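Serine racemase (Enterococcus faecalis, PDB 4ECL) belongs to the alanine racemase family, and its cytoplasmic part pairs a TIM-barrel domain with a second domain rich in beta strands. Local coordinates at residues N14-N19 with V222-V227; G117-A122 with L149-V154; Y205-Y210 with T235-D240. All coordinates share one frame; numbering follows the deposited sequence.

Contact 1: residues N14-N19 with V222-V227. With SO4 (sulfate ion), chain G.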
# COMPACT_ATOMS: atom_id res chain seq x y z
N ASN A 14 -3.76 -19.39 -15.97
CA ASN A 14 -3.26 -19.95 -17.20
C ASN A 14 -2.03 -19.22 -17.67
O ASN A 14 -1.07 -19.84 -18.10
CB ASN A 14 -4.34 -19.92 -18.29
CG ASN A 14 -5.17 -21.17 -18.31
OD1 ASN A 14 -4.84 -22.14 -19.00
ND2 ASN A 14 -6.24 -21.18 -17.53
N ASN A 15 -2.05 -17.89 -17.57
CA ASN A 15 -0.91 -17.09 -17.97
C ASN A 15 0.30 -17.35 -17.07
O ASN A 15 1.44 -17.37 -17.54
CB ASN A 15 -1.28 -15.62 -17.96
CG ASN A 15 -1.80 -15.14 -19.29
OD1 ASN A 15 -1.97 -15.93 -20.22
ND2 ASN A 15 -2.06 -13.83 -19.38
N LEU A 16 0.03 -17.55 -15.78
CA LEU A 16 1.09 -17.83 -14.81
C LEU A 16 1.79 -19.15 -15.11
O LEU A 16 3.01 -19.25 -15.04
CB LEU A 16 0.51 -17.87 -13.39
CG LEU A 16 1.46 -18.23 -12.23
CD1 LEU A 16 2.53 -17.17 -12.03
CD2 LEU A 16 0.66 -18.42 -10.95
N GLU A 17 0.98 -20.17 -15.43
CA GLU A 17 1.48 -21.49 -15.80
C GLU A 17 2.29 -21.41 -17.09
O GLU A 17 3.30 -22.09 -17.23
CB GLU A 17 0.29 -22.44 -15.99
CG GLU A 17 0.65 -23.89 -16.22
CD GLU A 17 -0.59 -24.74 -16.43
OE1 GLU A 17 -1.66 -24.16 -16.68
OE2 GLU A 17 -0.50 -25.98 -16.33
N HIS A 18 1.84 -20.59 -18.03
CA HIS A 18 2.59 -20.39 -19.27
C HIS A 18 3.95 -19.81 -18.94
O HIS A 18 4.97 -20.23 -19.49
CB HIS A 18 1.85 -19.46 -20.24
CG HIS A 18 2.71 -18.97 -21.36
ND1 HIS A 18 2.80 -19.63 -22.57
CD2 HIS A 18 3.52 -17.89 -21.46
CE1 HIS A 18 3.63 -18.98 -23.37
NE2 HIS A 18 4.08 -17.92 -22.72
N ASN A 19 3.97 -18.84 -18.03
CA ASN A 19 5.24 -18.22 -17.63
C ASN A 19 6.21 -19.21 -17.00
O ASN A 19 7.40 -19.23 -17.34
CB ASN A 19 5.01 -17.02 -16.71
CG ASN A 19 4.26 -15.90 -17.41
OD1 ASN A 19 4.23 -15.85 -18.65
ND2 ASN A 19 3.66 -15.00 -16.64
N VAL A 222 9.58 -10.57 -11.15
CA VAL A 222 8.71 -9.92 -12.14
C VAL A 222 8.44 -10.77 -13.39
O VAL A 222 7.32 -10.75 -13.90
CB VAL A 222 9.24 -8.53 -12.57
CG1 VAL A 222 9.17 -7.56 -11.41
CG2 VAL A 222 10.67 -8.63 -13.14
N ALA A 223 9.44 -11.51 -13.87
CA ALA A 223 9.25 -12.32 -15.07
C ALA A 223 8.16 -13.36 -14.85
O ALA A 223 7.37 -13.65 -15.75
CB ALA A 223 10.57 -13.00 -15.49
N LEU A 224 8.12 -13.93 -13.65
CA LEU A 224 7.12 -14.93 -13.33
C LEU A 224 5.71 -14.35 -13.49
O LEU A 224 4.76 -15.05 -13.87
CB LEU A 224 7.33 -15.44 -11.91
CG LEU A 224 6.37 -16.49 -11.38
CD1 LEU A 224 6.62 -17.80 -12.06
CD2 LEU A 224 6.48 -16.63 -9.87
N TYR A 225 5.58 -13.06 -13.22
CA TYR A 225 4.27 -12.40 -13.26
C TYR A 225 3.98 -11.76 -14.62
O TYR A 225 2.94 -11.13 -14.82
CB TYR A 225 4.17 -11.38 -12.11
CG TYR A 225 4.42 -12.03 -10.77
CD1 TYR A 225 3.52 -12.97 -10.26
CD2 TYR A 225 5.55 -11.73 -10.02
CE1 TYR A 225 3.74 -13.58 -9.03
CE2 TYR A 225 5.77 -12.34 -8.79
CZ TYR A 225 4.86 -13.26 -8.30
OH TYR A 225 5.08 -13.88 -7.09
N GLY A 226 4.91 -11.94 -15.55
CA GLY A 226 4.66 -11.60 -16.94
C GLY A 226 4.74 -10.11 -17.20
O GLY A 226 4.18 -9.59 -18.17
N VAL A 227 5.45 -9.42 -16.32
CA VAL A 227 5.65 -8.00 -16.47
C VAL A 227 7.15 -7.74 -16.41
O VAL A 227 7.87 -8.41 -15.66
CB VAL A 227 4.94 -7.25 -15.35
CG1 VAL A 227 3.44 -7.33 -15.55
CG2 VAL A 227 5.29 -7.86 -14.01
S SO4 G . 13.07 -9.81 -9.73
O1 SO4 G . 13.66 -9.99 -8.40
O2 SO4 G . 13.06 -11.09 -10.43
O3 SO4 G . 11.71 -9.31 -9.56
O4 SO4 G . 13.85 -8.82 -10.47
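N19 reaches from helix 13-25 to the backbone of the short turn at 222-224, its ND2 giving a hydrogen bond to L224 O at 3.0 Å. Both pieces belong to the TIM-barrel domain of the alanine racemase family, and the turn follows barrel strand 217-220. The N-H bond is bent (152°), and the donor sits well above the carbonyl plane of L224. N19 CG lies anti to its own carbonyl carbon (chi1 -64°), which sends the amide toward the turn. Beside the amide, L16 CD1 lies 3.6 Å from the same L224 O and 4.0 Å from L224 CG, the two leucines crossing at a slant. L53 of helix 46-55 touches both of them.

Further out, the other end of the N19 amide is held too: OD1 accepts from R242 N, so the buried group has a partner at each end and its rotation is fixed. The turn closes through G226 N to A223 O. Y225 stacks on H44 and bonds through OH to V36 O. On the far side of the turn from the helix, V222 N donates to sulfate O3 at 2.9 Å, an anion also bonded by S204 OG, G221 N and Y42 OH.

Contact 2: residues G117-A122 with L149-V154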
# COMPACT_ATOMS: atom_id res chain seq x y z
N GLY A 117 20.66 -22.97 19.40
CA GLY A 117 20.64 -24.40 19.64
C GLY A 117 19.68 -25.21 18.77
O GLY A 117 19.56 -26.42 18.94
N TYR A 118 19.01 -24.54 17.84
CA TYR A 118 18.07 -25.22 16.94
C TYR A 118 18.69 -25.59 15.60
O TYR A 118 19.43 -24.80 15.00
CB TYR A 118 16.81 -24.37 16.74
CG TYR A 118 15.98 -24.24 17.99
CD1 TYR A 118 15.21 -25.30 18.44
CD2 TYR A 118 15.98 -23.07 18.73
CE1 TYR A 118 14.46 -25.20 19.59
CE2 TYR A 118 15.23 -22.96 19.89
CZ TYR A 118 14.47 -24.02 20.31
OH TYR A 118 13.71 -23.93 21.45
N ASP A 119 18.41 -26.80 15.14
CA ASP A 119 18.87 -27.25 13.83
C ASP A 119 18.11 -26.55 12.71
O ASP A 119 16.90 -26.71 12.57
CB ASP A 119 18.75 -28.77 13.72
CG ASP A 119 19.78 -29.51 14.56
OD1 ASP A 119 20.85 -28.92 14.85
OD2 ASP A 119 19.53 -30.67 14.94
N ILE A 120 18.83 -25.78 11.91
CA ILE A 120 18.25 -24.87 10.93
C ILE A 120 18.94 -25.01 9.58
O ILE A 120 20.18 -25.07 9.52
CB ILE A 120 18.42 -23.43 11.40
CG1 ILE A 120 17.58 -23.17 12.65
CG2 ILE A 120 18.04 -22.44 10.31
CD1 ILE A 120 17.56 -21.73 13.07
N LYS A 121 18.17 -25.08 8.50
CA LYS A 121 18.75 -25.08 7.16
C LYS A 121 19.02 -23.65 6.71
O LYS A 121 18.25 -22.74 7.01
CB LYS A 121 17.83 -25.77 6.16
CG LYS A 121 18.00 -27.27 6.05
CD LYS A 121 17.55 -27.75 4.67
CE LYS A 121 17.67 -29.26 4.52
NZ LYS A 121 16.74 -29.98 5.43
N ALA A 122 20.10 -23.43 5.96
CA ALA A 122 20.45 -22.06 5.61
C ALA A 122 21.08 -21.92 4.24
O ALA A 122 21.61 -22.88 3.69
CB ALA A 122 21.40 -21.48 6.67
N LEU A 149 29.39 -24.39 11.53
CA LEU A 149 28.50 -24.17 12.67
C LEU A 149 27.63 -25.40 12.94
O LEU A 149 27.00 -25.94 12.04
CB LEU A 149 27.65 -22.93 12.45
CG LEU A 149 28.51 -21.67 12.41
CD1 LEU A 149 27.73 -20.48 11.88
CD2 LEU A 149 29.03 -21.38 13.80
N LYS A 150 27.61 -25.81 14.20
CA LYS A 150 26.99 -27.06 14.64
C LYS A 150 25.51 -27.22 14.30
O LYS A 150 25.05 -28.31 13.95
CB LYS A 150 27.22 -27.22 16.15
CG LYS A 150 26.37 -28.26 16.85
CD LYS A 150 26.67 -28.22 18.35
CE LYS A 150 25.85 -29.21 19.14
NZ LYS A 150 26.15 -29.12 20.60
N HIS A 151 24.74 -26.14 14.40
CA HIS A 151 23.30 -26.24 14.21
C HIS A 151 22.81 -25.67 12.89
O HIS A 151 21.63 -25.77 12.57
CB HIS A 151 22.57 -25.57 15.37
CG HIS A 151 22.78 -26.25 16.69
ND1 HIS A 151 22.16 -27.44 17.01
CD2 HIS A 151 23.54 -25.91 17.76
CE1 HIS A 151 22.53 -27.81 18.23
NE2 HIS A 151 23.36 -26.90 18.70
N ILE A 152 23.72 -25.08 12.12
CA ILE A 152 23.38 -24.49 10.83
C ILE A 152 23.86 -25.39 9.70
O ILE A 152 25.06 -25.60 9.56
CB ILE A 152 24.03 -23.11 10.64
CG1 ILE A 152 23.77 -22.21 11.84
CG2 ILE A 152 23.57 -22.47 9.34
CD1 ILE A 152 22.35 -22.17 12.30
N LYS A 153 22.93 -25.92 8.90
CA LYS A 153 23.31 -26.70 7.73
C LYS A 153 23.26 -25.83 6.48
O LYS A 153 22.18 -25.48 5.99
CB LYS A 153 22.41 -27.91 7.56
CG LYS A 153 22.85 -28.85 6.44
CD LYS A 153 24.16 -29.55 6.80
CE LYS A 153 24.97 -29.92 5.56
NZ LYS A 153 25.46 -28.71 4.84
N VAL A 154 24.42 -25.48 5.94
CA VAL A 154 24.44 -24.58 4.79
C VAL A 154 24.14 -25.36 3.51
O VAL A 154 24.92 -26.22 3.09
CB VAL A 154 25.77 -23.81 4.70
CG1 VAL A 154 25.72 -22.79 3.58
CG2 VAL A 154 26.04 -23.11 6.00
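H151 and D119 make the one side-chain hydrogen bond between the two segments: ND1 donates to OD1 over 2.9 Å at a fairly straight 160°. The carboxylate oxygen lies close to the imidazole plane, but the ring nitrogen meets it from above the carboxylate plane, and the two flat groups are turned 34° against each other. With CG anti to its carbonyl carbon (chi1 -65°), the H151 ring is set beside G117 and D119.

One face of that ring is covered by backbone. G117 CA stands 3.9 Å from the ring centroid, almost on the normal, a CH-pi contact, and G117 O lies above the rim on the same face; K150 CG lies over the rim of the opposite face.

Backbone bonds then take over as the loops become parallel strands of the TIM barrel, 120-127 and 152-158. I120 N donates to H151 O, K153 N to I120 O and A122 N to K153 O, each at 2.9 Å.

Apolar contacts gather on the face bearing I120, A122, I152 and V154. A122 CB touches I152 CG2 at 3.6 Å, while I152 CD1 approaches I120 CB at 4.2 Å; L104 of strand 101-104 touches A122 and I152.

Contact 3: residues Y205-Y210 with T235-D240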
# COMPACT_ATOMS: atom_id res chain seq x y z
N TYR A 205 16.22 -10.59 -14.47
CA TYR A 205 17.09 -10.06 -15.52
C TYR A 205 18.43 -10.81 -15.61
O TYR A 205 19.13 -10.74 -16.63
CB TYR A 205 17.28 -8.55 -15.35
CG TYR A 205 16.06 -7.76 -15.76
CD1 TYR A 205 15.81 -7.46 -17.09
CD2 TYR A 205 15.15 -7.32 -14.81
CE1 TYR A 205 14.68 -6.73 -17.48
CE2 TYR A 205 14.02 -6.60 -15.18
CZ TYR A 205 13.79 -6.31 -16.52
OH TYR A 205 12.67 -5.58 -16.88
N GLY A 206 18.78 -11.53 -14.55
CA GLY A 206 19.98 -12.35 -14.56
C GLY A 206 19.82 -13.48 -15.56
O GLY A 206 20.74 -13.80 -16.33
N LEU A 207 18.64 -14.09 -15.55
CA LEU A 207 18.26 -15.08 -16.55
C LEU A 207 18.19 -14.45 -17.94
O LEU A 207 18.79 -14.95 -18.88
CB LEU A 207 16.90 -15.71 -16.21
CG LEU A 207 16.35 -16.67 -17.26
CD1 LEU A 207 17.38 -17.76 -17.62
CD2 LEU A 207 15.07 -17.30 -16.74
N LEU A 208 17.45 -13.36 -18.06
CA LEU A 208 17.21 -12.73 -19.37
C LEU A 208 18.47 -12.16 -20.02
O LEU A 208 18.61 -12.20 -21.24
CB LEU A 208 16.17 -11.61 -19.25
CG LEU A 208 14.76 -11.99 -18.82
CD1 LEU A 208 13.89 -10.73 -18.73
CD2 LEU A 208 14.16 -13.00 -19.78
N ASN A 209 19.36 -11.60 -19.20
CA ASN A 209 20.54 -10.91 -19.72
C ASN A 209 21.88 -11.64 -19.50
O ASN A 209 22.88 -11.32 -20.15
CB ASN A 209 20.60 -9.48 -19.16
CG ASN A 209 19.69 -8.53 -19.92
OD1 ASN A 209 19.53 -8.66 -21.13
ND2 ASN A 209 19.09 -7.57 -19.22
N TYR A 210 21.88 -12.62 -18.60
CA TYR A 210 23.07 -13.44 -18.35
C TYR A 210 22.71 -14.93 -18.38
O TYR A 210 22.98 -15.67 -17.43
CB TYR A 210 23.77 -13.00 -17.04
CG TYR A 210 24.30 -11.59 -17.16
CD1 TYR A 210 23.47 -10.49 -16.93
CD2 TYR A 210 25.61 -11.34 -17.56
CE1 TYR A 210 23.94 -9.20 -17.09
CE2 TYR A 210 26.09 -10.05 -17.70
CZ TYR A 210 25.24 -8.98 -17.47
OH TYR A 210 25.69 -7.69 -17.62
N THR A 235 16.26 -7.29 -23.84
CA THR A 235 17.04 -8.28 -23.11
C THR A 235 17.71 -9.24 -24.09
O THR A 235 17.32 -9.32 -25.25
CB THR A 235 16.17 -9.06 -22.12
OG1 THR A 235 15.01 -9.54 -22.80
CG2 THR A 235 15.76 -8.17 -20.94
N LYS A 236 18.73 -9.97 -23.62
CA LYS A 236 19.43 -10.91 -24.48
C LYS A 236 18.48 -12.02 -24.93
O LYS A 236 18.35 -12.27 -26.12
CB LYS A 236 20.65 -11.50 -23.77
CG LYS A 236 21.78 -10.50 -23.55
CD LYS A 236 22.10 -9.76 -24.84
CE LYS A 236 23.13 -8.66 -24.61
NZ LYS A 236 23.32 -7.82 -25.83
N LEU A 237 17.81 -12.66 -23.99
CA LEU A 237 16.74 -13.57 -24.35
C LEU A 237 15.47 -12.75 -24.46
O LEU A 237 15.25 -11.83 -23.67
CB LEU A 237 16.52 -14.62 -23.27
CG LEU A 237 17.64 -15.51 -22.78
CD1 LEU A 237 17.00 -16.55 -21.89
CD2 LEU A 237 18.37 -16.16 -23.96
N GLU A 238 14.64 -13.06 -25.43
CA GLU A 238 13.32 -12.47 -25.48
C GLU A 238 12.30 -13.57 -25.31
O GLU A 238 11.98 -14.29 -26.26
CB GLU A 238 13.10 -11.69 -26.78
CG GLU A 238 13.89 -10.39 -26.84
CD GLU A 238 13.49 -9.52 -28.01
OE1 GLU A 238 13.01 -10.06 -29.03
OE2 GLU A 238 13.64 -8.28 -27.91
N LEU A 239 11.81 -13.73 -24.09
CA LEU A 239 10.85 -14.78 -23.78
C LEU A 239 9.42 -14.30 -24.00
O LEU A 239 9.13 -13.10 -23.96
CB LEU A 239 11.03 -15.24 -22.33
CG LEU A 239 12.39 -15.86 -22.00
CD1 LEU A 239 12.40 -16.37 -20.57
CD2 LEU A 239 12.70 -16.98 -22.98
N ASP A 240 8.54 -15.26 -24.23
CA ASP A 240 7.12 -14.98 -24.41
C ASP A 240 6.45 -15.05 -23.06
O ASP A 240 5.95 -16.10 -22.66
CB ASP A 240 6.51 -16.00 -25.38
CG ASP A 240 5.04 -15.74 -25.65
OD1 ASP A 240 4.61 -14.57 -25.52
OD2 ASP A 240 4.32 -16.69 -26.01
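L208 and N209, at the end of helix 204-209, meet T235, K236 and L237 in the loop leading to strand 245-257. Beyond CB of N209, the first torsion (chi1 -81°) turns CG to the side of the backbone N, which brings the amide across the T235 side chain at about a right angle. CG lies 4.1 Å from T235 CG2. At the tip the amide divides its work: OD1 takes a hydrogen bond from K236 N at 2.9 Å, the donor tilted 20° from the carbonyl plane, and also sits 3.2 Å from T235 CA. ND2 passes 3.8 Å from T235 CG2 and is taken up by A164 O.

L237 N points almost straight at L208 O, 2.9 Å away at 175°, and lies in the carbonyl plane. L208 adds apolar contact: CB packs on T235 CB at 3.8 Å, and CD2 meets L239 CD1 at 3.9 Å. T235 CG2 in turn approaches the edge of the Y205 ring. L239 also touches T22 and L23 of helix 13-25.

The loop thus packs on the C-terminal end of helix 204-209, the short helix that follows strand 198-200 in the TIM barrel.

In the fold
Contacts 1 and 3 are neighbours, with centres 14 Å apart, and they touch where H18 NE2 approaches D240 O at 2.6 Å, a probable hydrogen bond. Their segments alternate along the chain: 14-19, 205-210, 222-227, 235-240. Both 222-227 and 235-240 belong to the long connection from barrel strand 217-220 to strand 245-257 of the second, mixed sheet, so the two contacts tie this passage between the sheets to helices 13-25 and 204-209. Contact 2 lies apart, its centre 34 Å from that of contact 1 and 35 Å from that of contact 3, nested in the loop that contact 1 closes. It is plain strand pairing within the parallel barrel sheet, nearest atoms about 21 Å from either.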